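Local coordinates for major capsid protein P2 (Pseudoalteromonas phage pm2, PDB 2VVF) that builds, as homotrimers with a double jelly-roll fold, the capsid shell of a lipid-containing marine bacteriophage, at residues A[148-153]-A[163-168]; A[201-206]-A[217-222]; A[185-190]-A[221-226]. All coordinates share one frame; numbering follows the deposited sequence.

Contact 1 of 3, residues A[148-153]-A[163-168]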
ATOM      1  N   ARG A 148     -17.048  12.853  17.191  1.00 23.28           N
ATOM      2  CA  ARG A 148     -17.644  13.738  18.190  1.00 23.43           C
ATOM      3  C   ARG A 148     -16.764  14.944  18.504  1.00 28.86           C
ATOM      4  O   ARG A 148     -15.536  14.855  18.489  1.00 28.56           O
ATOM      5  CB  ARG A 148     -17.981  12.970  19.469  1.00 22.56           C
ATOM      6  CG  ARG A 148     -19.168  12.032  19.331  1.00 29.06           C
ATOM      7  CD  ARG A 148     -20.237  12.619  18.418  1.00 33.65           C
ATOM      8  NE  ARG A 148     -21.087  11.582  17.840  1.00 35.29           N
ATOM      9  CZ  ARG A 148     -22.046  10.946  18.504  1.00 44.08           C
ATOM     10  NH1 ARG A 148     -22.289  11.248  19.770  1.00 30.88           N
ATOM     11  NH2 ARG A 148     -22.762  10.009  17.900  1.00 28.02           N
ATOM     12  N   ASN A 149     -17.410  16.069  18.794  1.00 26.43           N
ATOM     13  CA  ASN A 149     -16.721  17.322  19.077  1.00 26.53           C
ATOM     14  C   ASN A 149     -16.773  17.683  20.558  1.00 30.81           C
ATOM     15  O   ASN A 149     -17.821  17.575  21.194  1.00 30.41           O
ATOM     16  CB  ASN A 149     -17.361  18.451  18.258  1.00 27.56           C
ATOM     17  CG  ASN A 149     -16.340  19.409  17.686  1.00 52.07           C
ATOM     18  OD1 ASN A 149     -15.133  19.221  17.846  1.00 48.90           O
ATOM     19  ND2 ASN A 149     -16.819  20.445  17.008  1.00 43.04           N
ATOM     20  N   PHE A 150     -15.642  18.137  21.091  1.00 27.71           N
ATOM     21  CA  PHE A 150     -15.557  18.555  22.489  1.00 27.68           C
ATOM     22  C   PHE A 150     -14.640  19.771  22.610  1.00 32.03           C
ATOM     23  O   PHE A 150     -13.615  19.855  21.935  1.00 31.70           O
ATOM     24  CB  PHE A 150     -15.034  17.420  23.373  1.00 29.43           C
ATOM     25  CG  PHE A 150     -15.833  16.152  23.275  1.00 30.91           C
ATOM     26  CD1 PHE A 150     -17.007  15.999  23.992  1.00 33.93           C
ATOM     27  CD2 PHE A 150     -15.398  15.104  22.481  1.00 33.02           C
ATOM     28  CE1 PHE A 150     -17.744  14.834  23.905  1.00 34.78           C
ATOM     29  CE2 PHE A 150     -16.130  13.936  22.388  1.00 35.86           C
ATOM     30  CZ  PHE A 150     -17.306  13.801  23.103  1.00 33.96           C
ATOM     31  N   PHE A 151     -15.019  20.717  23.463  1.00 28.85           N
ATOM     32  CA  PHE A 151     -14.222  21.921  23.667  1.00 28.77           C
ATOM     33  C   PHE A 151     -13.772  22.013  25.118  1.00 33.41           C
ATOM     34  O   PHE A 151     -14.588  21.954  26.037  1.00 33.10           O
ATOM     35  CB  PHE A 151     -15.013  23.168  23.269  1.00 30.34           C
ATOM     36  CG  PHE A 151     -15.229  23.299  21.789  1.00 31.67           C
ATOM     37  CD1 PHE A 151     -14.365  24.054  21.013  1.00 34.63           C
ATOM     38  CD2 PHE A 151     -16.287  22.652  21.170  1.00 33.60           C
ATOM     39  CE1 PHE A 151     -14.558  24.169  19.648  1.00 35.48           C
ATOM     40  CE2 PHE A 151     -16.487  22.765  19.808  1.00 36.30           C
ATOM     41  CZ  PHE A 151     -15.621  23.524  19.046  1.00 34.48           C
ATOM     42  N   LYS A 152     -12.466  22.130  25.321  1.00 30.08           N
ATOM     43  CA  LYS A 152     -11.925  22.198  26.668  1.00 29.78           C
ATOM     44  C   LYS A 152     -10.810  23.228  26.776  1.00 33.84           C
ATOM     45  O   LYS A 152     -10.123  23.519  25.798  1.00 33.33           O
ATOM     46  CB  LYS A 152     -11.432  20.821  27.116  1.00 31.90           C
ATOM     47  CG  LYS A 152     -12.449  20.043  27.931  1.00 41.07           C
ATOM     48  CD  LYS A 152     -12.741  18.692  27.310  1.00 47.81           C
ATOM     49  CE  LYS A 152     -14.143  18.225  27.657  1.00 56.34           C
ATOM     50  NZ  LYS A 152     -14.139  16.880  28.292  1.00 64.70           N
ATOM     51  N   GLN A 153     -10.645  23.781  27.971  1.00 30.85           N
ATOM     52  CA  GLN A 153      -9.628  24.794  28.208  1.00 30.73           C
ATOM     53  C   GLN A 153      -8.267  24.187  28.511  1.00 35.21           C
ATOM     54  O   GLN A 153      -8.141  23.290  29.348  1.00 34.82           O
ATOM     55  CB  GLN A 153     -10.049  25.726  29.346  1.00 31.80           C
ATOM     56  CG  GLN A 153      -9.104  26.897  29.572  1.00 38.36           C
ATOM     57  CD  GLN A 153      -9.207  27.944  28.482  1.00 50.73           C
ATOM     58  OE1 GLN A 153     -10.089  27.883  27.626  1.00 44.76           O
ATOM     59  NE2 GLN A 153      -8.301  28.917  28.509  1.00 41.14           N
ATOM     60  N   ASP A 163     -12.990  13.731  31.463  1.00 31.52           N
ATOM     61  CA  ASP A 163     -14.445  13.691  31.348  1.00 31.21           C
ATOM     62  C   ASP A 163     -14.957  13.352  29.950  1.00 34.63           C
ATOM     63  O   ASP A 163     -16.065  13.733  29.581  1.00 34.38           O
ATOM     64  CB  ASP A 163     -15.066  15.000  31.845  1.00 33.08           C
ATOM     65  CG  ASP A 163     -14.595  16.209  31.058  1.00 43.73           C
ATOM     66  OD1 ASP A 163     -13.555  16.109  30.371  1.00 44.11           O
ATOM     67  OD2 ASP A 163     -15.263  17.263  31.134  1.00 50.06           O
ATOM     68  N   LEU A 164     -14.159  12.618  29.182  1.00 30.72           N
ATOM     69  CA  LEU A 164     -14.564  12.224  27.837  1.00 30.31           C
ATOM     70  C   LEU A 164     -15.583  11.089  27.911  1.00 33.92           C
ATOM     71  O   LEU A 164     -15.409  10.136  28.669  1.00 33.50           O
ATOM     72  CB  LEU A 164     -13.347  11.800  27.007  1.00 30.23           C
ATOM     73  CG  LEU A 164     -12.451  12.932  26.500  1.00 34.73           C
ATOM     74  CD1 LEU A 164     -11.303  12.384  25.668  1.00 34.71           C
ATOM     75  CD2 LEU A 164     -13.252  13.959  25.709  1.00 36.91           C
ATOM     76  N   PRO A 165     -16.657  11.207  27.135  1.00 30.19           N
ATOM     77  CA  PRO A 165     -17.708  10.194  27.133  1.00 29.83           C
ATOM     78  C   PRO A 165     -17.140   8.795  26.919  1.00 33.30           C
ATOM     79  O   PRO A 165     -16.257   8.594  26.085  1.00 32.86           O
ATOM     80  CB  PRO A 165     -18.581  10.601  25.944  1.00 31.59           C
ATOM     81  CG  PRO A 165     -18.371  12.069  25.812  1.00 36.00           C
ATOM     82  CD  PRO A 165     -16.938  12.303  26.191  1.00 31.64           C
ATOM     83  N   ARG A 166     -17.653   7.832  27.677  1.00 29.55           N
ATOM     84  CA  ARG A 166     -17.197   6.451  27.570  1.00 29.19           C
ATOM     85  C   ARG A 166     -18.351   5.491  27.305  1.00 33.18           C
ATOM     86  O   ARG A 166     -18.635   4.615  28.119  1.00 32.68           O
ATOM     87  CB  ARG A 166     -16.451   6.030  28.839  1.00 28.95           C
ATOM     88  CG  ARG A 166     -15.074   6.656  28.995  1.00 37.64           C
ATOM     89  CD  ARG A 166     -14.237   5.897  30.011  1.00 44.06           C
ATOM     90  NE  ARG A 166     -14.080   6.638  31.259  1.00 49.46           N
ATOM     91  CZ  ARG A 166     -14.537   6.223  32.436  1.00 62.01           C
ATOM     92  NH1 ARG A 166     -15.183   5.068  32.529  1.00 48.96           N
ATOM     93  NH2 ARG A 166     -14.348   6.961  33.522  1.00 48.58           N
ATOM     94  N   PRO A 167     -19.011   5.654  26.162  1.00 29.95           N
ATOM     95  CA  PRO A 167     -20.123   4.781  25.796  1.00 29.84           C
ATOM     96  C   PRO A 167     -19.690   3.320  25.880  1.00 34.17           C
ATOM     97  O   PRO A 167     -18.693   2.921  25.280  1.00 33.93           O
ATOM     98  CB  PRO A 167     -20.420   5.173  24.342  1.00 31.53           C
ATOM     99  CG  PRO A 167     -19.204   5.914  23.873  1.00 35.90           C
ATOM    100  CD  PRO A 167     -18.671   6.597  25.084  1.00 31.45           C
ATOM    101  N   VAL A 168     -20.431   2.532  26.651  1.00 30.91           N
ATOM    102  CA  VAL A 168     -20.107   1.123  26.851  1.00 30.75           C
ATOM    103  C   VAL A 168     -20.198   0.286  25.577  1.00 34.54           C
ATOM    104  O   VAL A 168     -21.185   0.350  24.845  1.00 34.14           O
ATOM    105  CB  VAL A 168     -20.949   0.512  27.987  1.00 34.70           C
ATOM    106  CG1 VAL A 168     -20.642  -0.970  28.138  1.00 34.56           C
ATOM    107  CG2 VAL A 168     -20.692   1.253  29.295  1.00 34.48           C
TER

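Contact 2 of 3, residues A[201-206]-A[217-222]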
ATOM      1  N   ALA A 201       7.189  16.224  18.623  1.00 26.55           N
ATOM      2  CA  ALA A 201       8.090  15.768  17.569  1.00 25.98           C
ATOM      3  C   ALA A 201       8.175  14.244  17.518  1.00 29.28           C
ATOM      4  O   ALA A 201       8.265  13.654  16.439  1.00 28.81           O
ATOM      5  CB  ALA A 201       9.472  16.372  17.753  1.00 26.60           C
ATOM      6  N   ASP A 202       8.141  13.612  18.687  1.00 25.46           N
ATOM      7  CA  ASP A 202       8.220  12.158  18.779  1.00 25.06           C
ATOM      8  C   ASP A 202       6.908  11.497  18.373  1.00 28.70           C
ATOM      9  O   ASP A 202       6.904  10.480  17.674  1.00 28.26           O
ATOM     10  CB  ASP A 202       8.614  11.731  20.194  1.00 26.75           C
ATOM     11  CG  ASP A 202      10.056  12.067  20.521  1.00 34.84           C
ATOM     12  OD1 ASP A 202      10.914  11.930  19.623  1.00 34.90           O
ATOM     13  OD2 ASP A 202      10.327  12.484  21.666  1.00 40.49           O
ATOM     14  N   ASN A 203       5.798  12.083  18.809  1.00 24.98           N
ATOM     15  CA  ASN A 203       4.476  11.564  18.474  1.00 24.52           C
ATOM     16  C   ASN A 203       4.234  11.695  16.973  1.00 28.14           C
ATOM     17  O   ASN A 203       3.732  10.771  16.330  1.00 27.84           O
ATOM     18  CB  ASN A 203       3.396  12.329  19.242  1.00 24.49           C
ATOM     19  CG  ASN A 203       1.999  11.822  18.942  1.00 43.91           C
ATOM     20  OD1 ASN A 203       1.588  10.775  19.442  1.00 38.79           O
ATOM     21  ND2 ASN A 203       1.263  12.562  18.120  1.00 33.92           N
ATOM     22  N   ASP A 204       4.597  12.850  16.426  1.00 24.35           N
ATOM     23  CA  ASP A 204       4.421  13.124  15.005  1.00 23.98           C
ATOM     24  C   ASP A 204       5.292  12.223  14.131  1.00 27.43           C
ATOM     25  O   ASP A 204       4.941  11.930  12.987  1.00 26.94           O
ATOM     26  CB  ASP A 204       4.704  14.598  14.708  1.00 25.71           C
ATOM     27  CG  ASP A 204       3.631  15.520  15.265  1.00 35.39           C
ATOM     28  OD1 ASP A 204       2.722  15.025  15.968  1.00 35.40           O
ATOM     29  OD2 ASP A 204       3.695  16.741  14.998  1.00 41.54           O
ATOM     30  N   TYR A 205       6.422  11.784  14.676  1.00 23.64           N
ATOM     31  CA  TYR A 205       7.325  10.906  13.940  1.00 23.26           C
ATOM     32  C   TYR A 205       6.694   9.526  13.792  1.00 26.91           C
ATOM     33  O   TYR A 205       6.759   8.913  12.726  1.00 26.58           O
ATOM     34  CB  TYR A 205       8.680  10.802  14.648  1.00 24.35           C
ATOM     35  CG  TYR A 205       9.596   9.745  14.069  1.00 25.88           C
ATOM     36  CD1 TYR A 205      10.288   9.969  12.885  1.00 27.92           C
ATOM     37  CD2 TYR A 205       9.763   8.522  14.703  1.00 26.51           C
ATOM     38  CE1 TYR A 205      11.120   9.002  12.349  1.00 28.60           C
ATOM     39  CE2 TYR A 205      10.593   7.550  14.176  1.00 27.36           C
ATOM     40  CZ  TYR A 205      11.270   7.795  13.000  1.00 34.33           C
ATOM     41  OH  TYR A 205      12.096   6.830  12.473  1.00 34.22           O
ATOM     42  N   ILE A 206       6.071   9.045  14.863  1.00 23.26           N
ATOM     43  CA  ILE A 206       5.412   7.745  14.837  1.00 23.00           C
ATOM     44  C   ILE A 206       4.231   7.778  13.870  1.00 27.52           C
ATOM     45  O   ILE A 206       3.995   6.820  13.133  1.00 27.45           O
ATOM     46  CB  ILE A 206       4.980   7.297  16.244  1.00 25.92           C
ATOM     47  CG1 ILE A 206       6.195   7.205  17.170  1.00 26.33           C
ATOM     48  CG2 ILE A 206       4.275   5.957  16.176  1.00 26.52           C
ATOM     49  CD1 ILE A 206       5.841   7.124  18.641  1.00 31.05           C
ATOM     50  N   ASN A 217      -1.282  22.447  14.039  1.00 26.71           N
ATOM     51  CA  ASN A 217      -1.889  22.772  15.325  1.00 26.16           C
ATOM     52  C   ASN A 217      -2.772  21.644  15.849  1.00 28.97           C
ATOM     53  O   ASN A 217      -3.845  21.887  16.403  1.00 28.55           O
ATOM     54  CB  ASN A 217      -2.685  24.075  15.227  1.00 26.83           C
ATOM     55  CG  ASN A 217      -1.871  25.211  14.636  1.00 48.78           C
ATOM     56  OD1 ASN A 217      -0.742  25.467  15.058  1.00 42.12           O
ATOM     57  ND2 ASN A 217      -2.434  25.891  13.646  1.00 41.55           N
ATOM     58  N   THR A 218      -2.301  20.412  15.678  1.00 24.80           N
ATOM     59  CA  THR A 218      -3.032  19.233  16.122  1.00 24.18           C
ATOM     60  C   THR A 218      -2.108  18.170  16.696  1.00 27.45           C
ATOM     61  O   THR A 218      -1.073  17.858  16.111  1.00 27.03           O
ATOM     62  CB  THR A 218      -3.868  18.615  14.984  1.00 30.34           C
ATOM     63  OG1 THR A 218      -4.551  19.648  14.265  1.00 29.76           O
ATOM     64  CG2 THR A 218      -4.879  17.633  15.558  1.00 28.25           C
ATOM     65  N   TYR A 219      -2.515  17.582  17.817  1.00 23.44           N
ATOM     66  CA  TYR A 219      -1.775  16.488  18.431  1.00 22.72           C
ATOM     67  C   TYR A 219      -2.672  15.264  18.321  1.00 26.15           C
ATOM     68  O   TYR A 219      -3.663  15.143  19.042  1.00 25.50           O
ATOM     69  CB  TYR A 219      -1.466  16.781  19.897  1.00 23.63           C
ATOM     70  CG  TYR A 219      -0.459  15.833  20.507  1.00 24.94           C
ATOM     71  CD1 TYR A 219       0.873  16.206  20.657  1.00 26.79           C
ATOM     72  CD2 TYR A 219      -0.837  14.567  20.932  1.00 25.55           C
ATOM     73  CE1 TYR A 219       1.797  15.345  21.213  1.00 27.35           C
ATOM     74  CE2 TYR A 219       0.079  13.698  21.493  1.00 26.35           C
ATOM     75  CZ  TYR A 219       1.395  14.091  21.632  1.00 33.45           C
ATOM     76  OH  TYR A 219       2.311  13.230  22.189  1.00 34.02           O
ATOM     77  N   THR A 220      -2.349  14.389  17.375  1.00 22.60           N
ATOM     78  CA  THR A 220      -3.152  13.202  17.126  1.00 22.27           C
ATOM     79  C   THR A 220      -2.673  11.966  17.876  1.00 26.55           C
ATOM     80  O   THR A 220      -1.495  11.603  17.819  1.00 26.23           O
ATOM     81  CB  THR A 220      -3.274  12.916  15.615  1.00 27.91           C
ATOM     82  OG1 THR A 220      -4.040  13.954  14.989  1.00 26.21           O
ATOM     83  CG2 THR A 220      -3.946  11.572  15.376  1.00 25.40           C
ATOM     84  N   ILE A 221      -3.606  11.313  18.560  1.00 23.24           N
ATOM     85  CA  ILE A 221      -3.323  10.077  19.275  1.00 23.09           C
ATOM     86  C   ILE A 221      -4.032   8.956  18.528  1.00 27.16           C
ATOM     87  O   ILE A 221      -5.185   8.634  18.816  1.00 26.84           O
ATOM     88  CB  ILE A 221      -3.771  10.147  20.742  1.00 26.27           C
ATOM     89  CG1 ILE A 221      -2.869  11.100  21.530  1.00 26.79           C
ATOM     90  CG2 ILE A 221      -3.763   8.758  21.368  1.00 26.67           C
ATOM     91  CD1 ILE A 221      -3.337  11.349  22.946  1.00 33.74           C
ATOM     92  N   ASP A 222      -3.348   8.407  17.529  1.00 23.69           N
ATOM     93  CA  ASP A 222      -3.895   7.346  16.691  1.00 23.39           C
ATOM     94  C   ASP A 222      -3.782   5.983  17.366  1.00 27.30           C
ATOM     95  O   ASP A 222      -2.679   5.503  17.629  1.00 27.11           O
ATOM     96  CB  ASP A 222      -3.161   7.324  15.349  1.00 25.12           C
ATOM     97  CG  ASP A 222      -4.027   6.817  14.220  1.00 33.86           C
ATOM     98  OD1 ASP A 222      -4.868   5.925  14.465  1.00 34.70           O
ATOM     99  OD2 ASP A 222      -3.853   7.298  13.080  1.00 38.43           O
TER

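Contact 3 of 3, residues A[185-190]-A[221-226]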
ATOM      1  N   VAL A 185       1.873  15.103  25.276  1.00 27.70           N
ATOM      2  CA  VAL A 185       0.631  14.558  25.799  1.00 27.16           C
ATOM      3  C   VAL A 185       0.858  13.161  26.351  1.00 30.71           C
ATOM      4  O   VAL A 185       1.750  12.441  25.906  1.00 30.44           O
ATOM      5  CB  VAL A 185      -0.486  14.560  24.730  1.00 30.85           C
ATOM      6  CG1 VAL A 185      -1.762  13.929  25.284  1.00 30.51           C
ATOM      7  CG2 VAL A 185      -0.749  15.976  24.234  1.00 30.60           C
ATOM      8  N   GLU A 186       0.044  12.786  27.328  1.00 27.09           N
ATOM      9  CA  GLU A 186       0.135  11.475  27.947  1.00 26.73           C
ATOM     10  C   GLU A 186      -1.270  10.897  28.045  1.00 30.45           C
ATOM     11  O   GLU A 186      -2.212  11.598  28.413  1.00 30.13           O
ATOM     12  CB  GLU A 186       0.751  11.598  29.344  1.00 28.10           C
ATOM     13  CG  GLU A 186       0.775  10.305  30.143  1.00 37.68           C
ATOM     14  CD  GLU A 186       1.338  10.498  31.539  1.00 57.05           C
ATOM     15  OE1 GLU A 186       2.340  11.230  31.681  1.00 52.32           O
ATOM     16  OE2 GLU A 186       0.774   9.927  32.496  1.00 50.75           O
ATOM     17  N   PHE A 187      -1.416   9.627  27.689  1.00 26.79           N
ATOM     18  CA  PHE A 187      -2.717   8.979  27.752  1.00 26.65           C
ATOM     19  C   PHE A 187      -2.681   7.776  28.682  1.00 30.95           C
ATOM     20  O   PHE A 187      -1.788   6.938  28.591  1.00 30.43           O
ATOM     21  CB  PHE A 187      -3.186   8.555  26.359  1.00 28.31           C
ATOM     22  CG  PHE A 187      -4.509   7.844  26.357  1.00 29.65           C
ATOM     23  CD1 PHE A 187      -5.695   8.553  26.465  1.00 32.56           C
ATOM     24  CD2 PHE A 187      -4.567   6.461  26.267  1.00 31.56           C
ATOM     25  CE1 PHE A 187      -6.915   7.898  26.473  1.00 33.40           C
ATOM     26  CE2 PHE A 187      -5.782   5.800  26.274  1.00 34.27           C
ATOM     27  CZ  PHE A 187      -6.959   6.519  26.375  1.00 32.39           C
ATOM     28  N   GLN A 188      -3.653   7.694  29.581  1.00 28.13           N
ATOM     29  CA  GLN A 188      -3.710   6.581  30.516  1.00 28.18           C
ATOM     30  C   GLN A 188      -5.130   6.122  30.810  1.00 32.59           C
ATOM     31  O   GLN A 188      -6.082   6.898  30.723  1.00 32.15           O
ATOM     32  CB  GLN A 188      -2.985   6.925  31.815  1.00 29.53           C
ATOM     33  CG  GLN A 188      -3.496   8.174  32.503  1.00 43.69           C
ATOM     34  CD  GLN A 188      -2.871   8.377  33.868  1.00 61.33           C
ATOM     35  OE1 GLN A 188      -1.753   8.880  33.984  1.00 55.66           O
ATOM     36  NE2 GLN A 188      -3.587   7.970  34.911  1.00 53.63           N
ATOM     37  N   ILE A 189      -5.258   4.846  31.148  1.00 29.59           N
ATOM     38  CA  ILE A 189      -6.545   4.254  31.479  1.00 29.62           C
ATOM     39  C   ILE A 189      -6.374   3.446  32.755  1.00 34.21           C
ATOM     40  O   ILE A 189      -5.643   2.457  32.775  1.00 33.97           O
ATOM     41  CB  ILE A 189      -7.071   3.368  30.331  1.00 32.69           C
ATOM     42  CG1 ILE A 189      -7.278   4.199  29.062  1.00 33.04           C
ATOM     43  CG2 ILE A 189      -8.369   2.683  30.738  1.00 33.36           C
ATOM     44  CD1 ILE A 189      -7.582   3.373  27.835  1.00 38.58           C
ATOM     45  N   ASP A 190      -7.024   3.887  33.825  1.00 31.18           N
ATOM     46  CA  ASP A 190      -6.930   3.200  35.108  1.00 31.08           C
ATOM     47  C   ASP A 190      -5.495   3.189  35.630  1.00 35.19           C
ATOM     48  O   ASP A 190      -5.003   2.161  36.101  1.00 34.75           O
ATOM     49  CB  ASP A 190      -7.454   1.765  34.987  1.00 32.80           C
ATOM     50  CG  ASP A 190      -8.956   1.707  34.786  1.00 41.82           C
ATOM     51  OD1 ASP A 190      -9.647   2.673  35.173  1.00 41.96           O
ATOM     52  OD2 ASP A 190      -9.445   0.694  34.244  1.00 47.97           O
ATOM     53  N   ILE A 221      -3.606  11.313  18.560  1.00 23.24           N
ATOM     54  CA  ILE A 221      -3.323  10.077  19.275  1.00 23.09           C
ATOM     55  C   ILE A 221      -4.032   8.956  18.528  1.00 27.16           C
ATOM     56  O   ILE A 221      -5.185   8.634  18.816  1.00 26.84           O
ATOM     57  CB  ILE A 221      -3.771  10.147  20.742  1.00 26.27           C
ATOM     58  CG1 ILE A 221      -2.869  11.100  21.530  1.00 26.79           C
ATOM     59  CG2 ILE A 221      -3.763   8.758  21.368  1.00 26.67           C
ATOM     60  CD1 ILE A 221      -3.337  11.349  22.946  1.00 33.74           C
ATOM     61  N   ASP A 222      -3.348   8.407  17.529  1.00 23.69           N
ATOM     62  CA  ASP A 222      -3.895   7.346  16.691  1.00 23.39           C
ATOM     63  C   ASP A 222      -3.782   5.983  17.366  1.00 27.30           C
ATOM     64  O   ASP A 222      -2.679   5.503  17.629  1.00 27.11           O
ATOM     65  CB  ASP A 222      -3.161   7.324  15.349  1.00 25.12           C
ATOM     66  CG  ASP A 222      -4.027   6.817  14.220  1.00 33.86           C
ATOM     67  OD1 ASP A 222      -4.868   5.925  14.465  1.00 34.70           O
ATOM     68  OD2 ASP A 222      -3.853   7.298  13.080  1.00 38.43           O
ATOM     69  N   PHE A 223      -4.926   5.362  17.638  1.00 23.61           N
ATOM     70  CA  PHE A 223      -4.954   4.050  18.280  1.00 23.20           C
ATOM     71  C   PHE A 223      -5.079   2.931  17.250  1.00 27.46           C
ATOM     72  O   PHE A 223      -5.182   1.758  17.607  1.00 27.18           O
ATOM     73  CB  PHE A 223      -6.112   3.962  19.278  1.00 24.81           C
ATOM     74  CG  PHE A 223      -5.990   4.906  20.441  1.00 26.07           C
ATOM     75  CD1 PHE A 223      -4.974   4.754  21.372  1.00 28.94           C
ATOM     76  CD2 PHE A 223      -6.904   5.930  20.617  1.00 27.94           C
ATOM     77  CE1 PHE A 223      -4.865   5.622  22.447  1.00 29.71           C
ATOM     78  CE2 PHE A 223      -6.802   6.797  21.690  1.00 30.59           C
ATOM     79  CZ  PHE A 223      -5.780   6.643  22.605  1.00 28.60           C
ATOM     80  N   MET A 224      -5.080   3.301  15.973  1.00 24.21           N
ATOM     81  CA  MET A 224      -5.201   2.327  14.892  1.00 24.03           C
ATOM     82  C   MET A 224      -4.136   2.550  13.826  1.00 28.32           C
ATOM     83  O   MET A 224      -4.410   2.444  12.629  1.00 27.98           O
ATOM     84  CB  MET A 224      -6.592   2.407  14.253  1.00 26.23           C
ATOM     85  CG  MET A 224      -7.717   1.913  15.145  1.00 29.75           C
ATOM     86  SD  MET A 224      -9.208   1.518  14.215  1.00 33.72           S
ATOM     87  CE  MET A 224      -9.322   2.948  13.136  1.00 30.43           C
ATOM     88  N   LEU A 225      -2.920   2.859  14.266  1.00 25.13           N
ATOM     89  CA  LEU A 225      -1.810   3.121  13.355  1.00 24.96           C
ATOM     90  C   LEU A 225      -1.537   1.978  12.373  1.00 29.40           C
ATOM     91  O   LEU A 225      -1.182   2.214  11.217  1.00 29.19           O
ATOM     92  CB  LEU A 225      -0.545   3.477  14.142  1.00 24.89           C
ATOM     93  CG  LEU A 225      -0.513   4.885  14.745  1.00 29.37           C
ATOM     94  CD1 LEU A 225       0.567   4.997  15.812  1.00 29.47           C
ATOM     95  CD2 LEU A 225      -0.312   5.935  13.662  1.00 31.61           C
ATOM     96  N   GLU A 226      -1.712   0.745  12.834  1.00 26.10           N
ATOM     97  CA  GLU A 226      -1.484  -0.427  11.992  1.00 25.91           C
ATOM     98  C   GLU A 226      -2.686  -0.749  11.109  1.00 29.70           C
ATOM     99  O   GLU A 226      -2.591  -1.569  10.195  1.00 29.46           O
ATOM    100  CB  GLU A 226      -1.158  -1.645  12.853  1.00 27.30           C
ATOM    101  CG  GLU A 226       0.172  -1.573  13.575  1.00 36.73           C
ATOM    102  CD  GLU A 226       0.429  -2.808  14.410  1.00 54.46           C
ATOM    103  OE1 GLU A 226      -0.222  -2.959  15.465  1.00 45.26           O
ATOM    104  OE2 GLU A 226       1.249  -3.649  13.989  1.00 48.97           O
TER

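Contact 1 of 3, residues A[148-153]-A[163-168]
F150 and K152 of strand 143-154 meet D163, L164 and P165 in a surface contact that is apolar at one end and charged at the other. Segment 163-168 belongs to the loop that leads from strand 157-161 to strand 171-178 in the C-terminal jelly roll. L164 lays CD2 over one face of the F150 ring, 4.3 Å from the ring centroid and 20° off its normal, a CH-pi contact set somewhat toward the rim. The side chains of P165 and F150 point at each other, P165 CG coming obliquely to within 3.4 Å of F150 CZ. F150 has CG anti to its carbonyl carbon (chi1 -56°), which carries the ring out to the loop. Two residues on, along the same side of the strand, K152 extends a bent chain to the D163 carboxylate. They form a salt bridge, but NZ and OD1 are modelled too close together, so its exact geometry is doubtful. Beyond the two segments, P165 O is hydrogen-bonded to Y260 OH on strand 252-263. The chemistry implies a loop held in two ways, by hydrocarbon against the F150 ring and by opposite charges at the exposed D163 end.

Contact 2 of 3, residues A[201-206]-A[217-222]
The Y219 ring carries the carboxamide of N203 stacked over one face, while I221 CG1 lies in plane at its edge. Amide and ring are nearly parallel, 14° apart, with N203 ND2 standing 3.7 Å above the plane of the Y219 ring and displaced toward the rim. The rest of the asparagine follows the ring outward: N203 CG is 3.6 Å from Y219 CZ, and N203 CB is 3.3 Å from Y219 OH. Meanwhile the same amide reaches the backbone of the strand. N203 ND2 donates to T220 O at 2.9 Å in an almost straight bond (168° at the hydrogen), with the acceptor in the amide plane but the donor tilted out of the carbonyl plane. With CG anti to the backbone N (chi1 -179°), N203 stretches from the helix far enough to do both jobs. Bond and stack together fix the rotation of the amide, and T220 O gains a side-chain donor in a buried place. The hydroxyl of Y219 is held by L198 O, and T220 OG1 pairs with H176 ND1. N203 thus pins helix 200-209 to strand 218-222, which hydrogen-bonds along strand 171-178; Y219 continues inward onto V182 and V185 of strand 182-189, and elsewhere on the helix D202 makes a salt bridge to R35 of the second subunit.

Contact 3 of 3, residues A[185-190]-A[221-226]
This is part of the hydrophobic core of the C-terminal jelly roll, where V185 and F187 of strand 182-189 face I221 of strand 218-222 and F223 just beyond it across the inside of the sandwich. The centrepiece is an edge-to-face pair: the edge of F223 points at the face of F187, with centroids 5.0 Å apart and planes at 56°. F223 CZ leads, sitting 3.7 Å above the F187 ring plane and over its centre. In F187, CG anti to the backbone N (chi1 178°) carries the ring toward F223, and chi2 of 79° turns its face to the incoming phenylalanine. F223 has a neighbour over a face of its own ring as well, since I221 O lies 3.6 Å above that plane, toward the rim. Beside the rings, I221 sends CD1 across the gap to V185 CG1 at 3.8 Å, and the same methyl comes within 4.4 Å of F187 CB. I221 CD1 thus touches both V185 and F187. The strand ends at D222. There D222 OD1 accepts from M224 N at 3.0 Å, forming an Asx turn at the end of the strand. The other carboxylate oxygen of D222 makes a salt bridge with R71, and D222 O accepts from R195 NH2, so the turn has further polar ties. Around the core, strand 242-248 adds L242 and L244 against F187, and L244 also reaches I221. Strand 171-178 places I172 and I175 against F223, R195 of strand 192-199 packs on both phenylalanines, and M1 of the second subunit touches both as well.

Contacts 2 and 3 are buried and share strand 218-222: the backbone O of T220 takes a bond from the helix, while the I221 side chain, pointing away from the helix, packs between the sheets. They touch, with Y219 CE2 3.4 Å from V185 CB. Contact 1 lies at the surface, its centre about 20 Å from contact 2 and 15 Å from contact 3, yet strand 143-154 belongs to the same sheet as strand 218-222. The chemistry differs with place: contact 3 joins the sheets with hydrocarbon alone, contact 2 adds a polar anchor for a helix, and contact 1 combines ring packing with an ion pair. Contacts 2 and 3 also border the second subunit of the trimer.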